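Local coordinates for protein xylulokinase (Brucella ovis, PDB 5VM1) that probably phosphorylates D-xylulose to D-xylulose 5-phosphate at the expense of ATP, as a sugar kinase of the FGGY family, at residues L11-G16 and I81-Q86; G19-L24 and A34-L39. One frame throughout, in Å; residues are numbered along the deposited sequence.

Contact 1. Residues L11-G16 and I81-Q86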
loop_
_atom_site.group_PDB
_atom_site.type_symbol
_atom_site.label_atom_id
_atom_site.label_comp_id
_atom_site.label_asym_id
_atom_site.label_seq_id
_atom_site.Cartn_x
_atom_site.Cartn_y
_atom_site.Cartn_z
ATOM N N LEU A 11 20.622 1.422 -4.417
ATOM C CA LEU A 11 19.669 2.377 -4.951
ATOM C C LEU A 11 18.273 1.776 -4.876
ATOM O O LEU A 11 18.082 0.607 -5.226
ATOM C CB LEU A 11 20.020 2.730 -6.394
ATOM C CG LEU A 11 19.006 3.582 -7.145
ATOM C CD1 LEU A 11 19.087 5.050 -6.708
ATOM C CD2 LEU A 11 19.196 3.440 -8.638
ATOM N N GLY A 12 17.312 2.560 -4.401
ATOM C CA GLY A 12 15.909 2.162 -4.406
ATOM C C GLY A 12 15.107 3.082 -5.308
ATOM O O GLY A 12 15.283 4.301 -5.267
ATOM N N LEU A 13 14.232 2.488 -6.132
ATOM C CA LEU A 13 13.356 3.233 -7.038
ATOM C C LEU A 13 11.912 2.927 -6.668
ATOM O O LEU A 13 11.453 1.793 -6.846
ATOM C CB LEU A 13 13.602 2.880 -8.502
ATOM C CG LEU A 13 15.017 3.155 -8.979
ATOM C CD1 LEU A 13 15.236 2.647 -10.413
ATOM C CD2 LEU A 13 15.318 4.620 -8.822
ATOM N N ASP A 14 11.188 3.943 -6.184
ATOM C CA ASP A 14 9.761 3.823 -5.891
ATOM C C ASP A 14 8.984 4.502 -7.006
ATOM O O ASP A 14 9.015 5.728 -7.145
ATOM C CB ASP A 14 9.390 4.429 -4.535
ATOM C CG ASP A 14 7.939 4.116 -4.133
ATOM O OD1 ASP A 14 7.385 3.110 -4.634
ATOM O OD2 ASP A 14 7.346 4.874 -3.342
ATOM N N LEU A 15 8.269 3.706 -7.777
ATOM C CA LEU A 15 7.381 4.220 -8.815
ATOM C C LEU A 15 5.988 4.378 -8.180
ATOM O O LEU A 15 5.204 3.427 -8.061
ATOM C CB LEU A 15 7.434 3.287 -10.022
ATOM C CG LEU A 15 6.379 3.314 -11.117
ATOM C CD1 LEU A 15 6.197 4.731 -11.533
ATOM C CD2 LEU A 15 6.824 2.411 -12.296
ATOM N N GLY A 16 5.693 5.577 -7.700
ATOM C CA GLY A 16 4.397 5.828 -7.115
ATOM C C GLY A 16 3.432 6.360 -8.150
ATOM O O GLY A 16 3.755 6.566 -9.322
ATOM N N ILE A 81 20.210 -2.781 -7.030
ATOM C CA ILE A 81 19.071 -1.873 -7.205
ATOM C C ILE A 81 17.792 -2.590 -6.768
ATOM O O ILE A 81 17.550 -3.730 -7.168
ATOM C CB ILE A 81 18.957 -1.396 -8.673
ATOM C CG1 ILE A 81 20.126 -0.474 -9.017
ATOM C CG2 ILE A 81 17.625 -0.695 -8.929
ATOM C CD1 ILE A 81 20.207 -0.074 -10.466
ATOM N N GLY A 82 16.987 -1.939 -5.946
ATOM C CA GLY A 82 15.690 -2.474 -5.538
ATOM C C GLY A 82 14.549 -1.610 -6.034
ATOM O O GLY A 82 14.661 -0.386 -6.060
ATOM N N LEU A 83 13.455 -2.254 -6.421
ATOM C CA LEU A 83 12.292 -1.591 -7.004
ATOM C C LEU A 83 11.063 -1.647 -6.090
ATOM O O LEU A 83 10.812 -2.637 -5.397
ATOM C CB LEU A 83 11.918 -2.208 -8.363
ATOM C CG LEU A 83 12.990 -2.208 -9.422
ATOM C CD1 LEU A 83 12.476 -2.744 -10.752
ATOM C CD2 LEU A 83 13.480 -0.822 -9.567
ATOM N N SER A 84 10.259 -0.584 -6.158
ATOM C CA SER A 84 8.968 -0.505 -5.493
ATOM C C SER A 84 7.973 0.139 -6.442
ATOM O O SER A 84 8.342 0.979 -7.271
ATOM C CB SER A 84 9.021 0.322 -4.220
ATOM O OG SER A 84 7.714 0.520 -3.727
ATOM N N GLY A 85 6.719 -0.275 -6.343
ATOM C CA GLY A 85 5.712 0.269 -7.234
ATOM C C GLY A 85 4.313 0.305 -6.665
ATOM O O GLY A 85 3.931 -0.520 -5.827
ATOM N N GLN A 86 3.533 1.261 -7.175
ATOM C CA GLN A 86 2.091 1.228 -7.046
ATOM C C GLN A 86 1.588 -0.082 -7.606
ATOM O O GLN A 86 1.945 -0.454 -8.724
ATOM C CB GLN A 86 1.499 2.388 -7.832
ATOM C CG GLN A 86 2.267 2.668 -9.129
ATOM C CD GLN A 86 1.499 3.512 -10.147
ATOM O OE1 GLN A 86 0.298 3.343 -10.362
ATOM N NE2 GLN A 86 2.196 4.469 -10.736
#
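Asp14 and Ser84 face each other on adjoining parallel strands, their CA atoms 4.4 Å apart. From Asp14, CB lies 4.1 Å from Ser84 CB; one bond on, CG is nearest to Ser84 OG, and at the tip OD1 accepts a 2.8 Å hydrogen bond from Ser84 OG. The hydroxyl arrives from above the carboxylate plane, 54° out of it. Asp14 and Ser84, paired across the strands, share a face that Ala433 of helix 433-446 covers; with CG of Asp14 anti to its main-chain nitrogen (chi1 -171°), OD1 comes within bonding distance of the hydroxyl. The strands 11-15 and 81-85 are neighbouring parallel strands in the middle of the ribonuclease H-like sheet of the actin-type ATPase fold. Asp14 is predicted to be important for activity, and Ser84 sits close to Asp243, the predicted proton acceptor. Leucines and an isoleucine fill the other face: Leu11 and Ile81 lie side by side, CD2 against CG1 at 4.0 Å, while Leu13 CB rests 3.9 Å from Leu83 CD2. Helices 53-70 and 161-170 close over this layer. Backbone bonds alternate between the strands, among them Gly82 N to Leu11 O and Leu13 N to Gly82 O. Just beyond strand 78-85, Gln86 N still bonds to Leu15 O, and its NE2 is hydrogen-bonded to Gln51 OE1.

Contact 2. Residues G19-L24 and A34-L39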
loop_
_atom_site.group_PDB
_atom_site.type_symbol
_atom_site.label_atom_id
_atom_site.label_comp_id
_atom_site.label_asym_id
_atom_site.label_seq_id
_atom_site.Cartn_x
_atom_site.Cartn_y
_atom_site.Cartn_z
ATOM N N GLY A 19 4.658 10.051 -8.488
ATOM C CA GLY A 19 6.017 10.276 -8.947
ATOM C C GLY A 19 6.923 9.077 -8.748
ATOM O O GLY A 19 6.529 8.025 -8.233
ATOM N N VAL A 20 8.160 9.254 -9.194
ATOM C CA VAL A 20 9.220 8.267 -9.063
ATOM C C VAL A 20 10.228 8.838 -8.076
ATOM O O VAL A 20 10.753 9.937 -8.291
ATOM C CB VAL A 20 9.875 7.965 -10.417
ATOM C CG1 VAL A 20 11.136 7.099 -10.237
ATOM C CG2 VAL A 20 8.866 7.320 -11.370
ATOM N N LYS A 21 10.478 8.107 -6.989
ATOM C CA LYS A 21 11.435 8.491 -5.966
ATOM C C LYS A 21 12.667 7.617 -6.124
ATOM O O LYS A 21 12.548 6.425 -6.406
ATOM C CB LYS A 21 10.849 8.326 -4.558
ATOM C CG LYS A 21 11.346 9.366 -3.541
ATOM C CD LYS A 21 12.003 8.741 -2.323
ATOM C CE LYS A 21 12.774 9.771 -1.502
ATOM N NZ LYS A 21 12.070 10.252 -0.269
ATOM N N ALA A 22 13.847 8.232 -6.045
ATOM C CA ALA A 22 15.113 7.517 -6.129
ATOM C C ALA A 22 15.879 7.758 -4.842
ATOM O O ALA A 22 16.132 8.906 -4.479
ATOM C CB ALA A 22 15.928 7.976 -7.331
ATOM N N LEU A 23 16.284 6.687 -4.177
ATOM C CA LEU A 23 16.908 6.800 -2.870
ATOM C C LEU A 23 18.205 6.018 -2.883
ATOM O O LEU A 23 18.215 4.832 -3.235
ATOM C CB LEU A 23 15.990 6.268 -1.772
ATOM C CG LEU A 23 16.494 6.441 -0.349
ATOM C CD1 LEU A 23 16.644 7.893 -0.023
ATOM C CD2 LEU A 23 15.534 5.794 0.597
ATOM N N LEU A 24 19.285 6.669 -2.464
ATOM C CA LEU A 24 20.600 6.052 -2.466
ATOM C C LEU A 24 21.084 5.937 -1.035
ATOM O O LEU A 24 21.104 6.930 -0.301
ATOM C CB LEU A 24 21.590 6.857 -3.313
ATOM C CG LEU A 24 22.977 6.247 -3.480
ATOM C CD1 LEU A 24 22.926 4.910 -4.204
ATOM C CD2 LEU A 24 23.821 7.232 -4.245
ATOM N N ALA A 34 18.639 11.685 -2.512
ATOM C CA ALA A 34 17.339 11.290 -3.028
ATOM C C ALA A 34 16.913 12.287 -4.088
ATOM O O ALA A 34 17.273 13.462 -4.027
ATOM C CB ALA A 34 16.283 11.236 -1.928
ATOM N N ALA A 35 16.130 11.819 -5.053
ATOM C CA ALA A 35 15.641 12.703 -6.102
ATOM C C ALA A 35 14.247 12.250 -6.502
ATOM O O ALA A 35 13.862 11.100 -6.285
ATOM C CB ALA A 35 16.573 12.744 -7.316
ATOM N N HIS A 36 13.498 13.175 -7.095
ATOM C CA HIS A 36 12.105 12.959 -7.457
ATOM C C HIS A 36 11.895 13.304 -8.924
ATOM O O HIS A 36 12.448 14.286 -9.430
ATOM C CB HIS A 36 11.178 13.822 -6.584
ATOM C CG HIS A 36 9.757 13.363 -6.575
ATOM N ND1 HIS A 36 8.771 13.973 -7.325
ATOM C CD2 HIS A 36 9.153 12.349 -5.912
ATOM C CE1 HIS A 36 7.621 13.353 -7.122
ATOM N NE2 HIS A 36 7.826 12.362 -6.271
ATOM N N GLY A 37 11.036 12.530 -9.579
ATOM C CA GLY A 37 10.582 12.826 -10.919
ATOM C C GLY A 37 9.073 12.809 -10.928
ATOM O O GLY A 37 8.474 11.833 -10.473
ATOM N N GLU A 38 8.448 13.889 -11.393
ATOM C CA GLU A 38 7.004 14.041 -11.286
ATOM C C GLU A 38 6.255 13.176 -12.292
ATOM O O GLU A 38 6.762 12.839 -13.365
ATOM C CB GLU A 38 6.591 15.486 -11.502
ATOM C CG GLU A 38 6.978 16.400 -10.386
ATOM C CD GLU A 38 6.296 17.733 -10.526
ATOM O OE1 GLU A 38 6.030 18.369 -9.490
ATOM O OE2 GLU A 38 6.005 18.137 -11.675
ATOM N N LEU A 39 5.040 12.791 -11.909
ATOM C CA LEU A 39 4.149 12.014 -12.755
ATOM C C LEU A 39 2.766 12.639 -12.724
ATOM O O LEU A 39 2.324 13.162 -11.698
ATOM C CB LEU A 39 4.036 10.566 -12.296
ATOM C CG LEU A 39 5.140 9.624 -12.719
ATOM C CD1 LEU A 39 4.945 8.284 -12.014
ATOM C CD2 LEU A 39 5.164 9.514 -14.240
#
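Val20 and Gly37 bond to each other in both directions, Val20 N to Gly37 O and Gly37 N to Val20 O, each 2.9 Å long. Ala22 and Ala35 form the next hydrogen-bonded pair, again with a bond in each direction. Between them, at the non-hydrogen-bonded positions, CA-H groups reach carbonyl oxygens, as where His36 CA lies 3.4 Å from Val20 O.

Apolar contacts lie on both faces. On one, Val20 CG2 meets Leu39 CD1 at 4.1 Å, the two side chains crossing at a slant; the same methyl of Leu39 comes 3.8 Å from Gly19 CA, and Trp56 of helix 53-70 packs on Leu39 as well. On the other, Ala34 CB is touched by Leu23 CD1 at 3.9 Å and by Lys21 CE at 3.8 Å.

The imidazole of His36, its CG anti to the main-chain nitrogen (chi1 -162°), leans across to the neighbouring strand: NE2 is 3.8 Å from Gly19 CA, and Lys21 CG approaches the ring edge near its plane. Lys21 itself bends at chi2 and chi4, and its ammonium group makes a salt bridge to Asp430, linking the hairpin to a residue shortly before helix 433-446. Paired antiparallel, strands 19-26 and 31-38 form the beta hairpin that follows the first strand in the ribonuclease H-like domains of sugar kinases and actin.

How the contacts relate
From the N terminus the chain runs up strand 9-15, turns back into strand 19-26 and reverses again into strand 31-38, where contact 2 closes a short hairpin loop. It then passes through helix 53-70 before returning as strand 78-85 on the far side of strand 9-15, and contact 1 closes this longer loop with the hairpin enclosed in it. The two contacts therefore nest and do not cross, their centres about 9 Å apart. Strands 9-15 and 19-26 join them directly: Gly12 N lies 2.7 Å from Leu23 O, a probable hydrogen bond. Together they tie the sheet's edge strand 31-38 to its interior, where strand 236-242 follows 78-85.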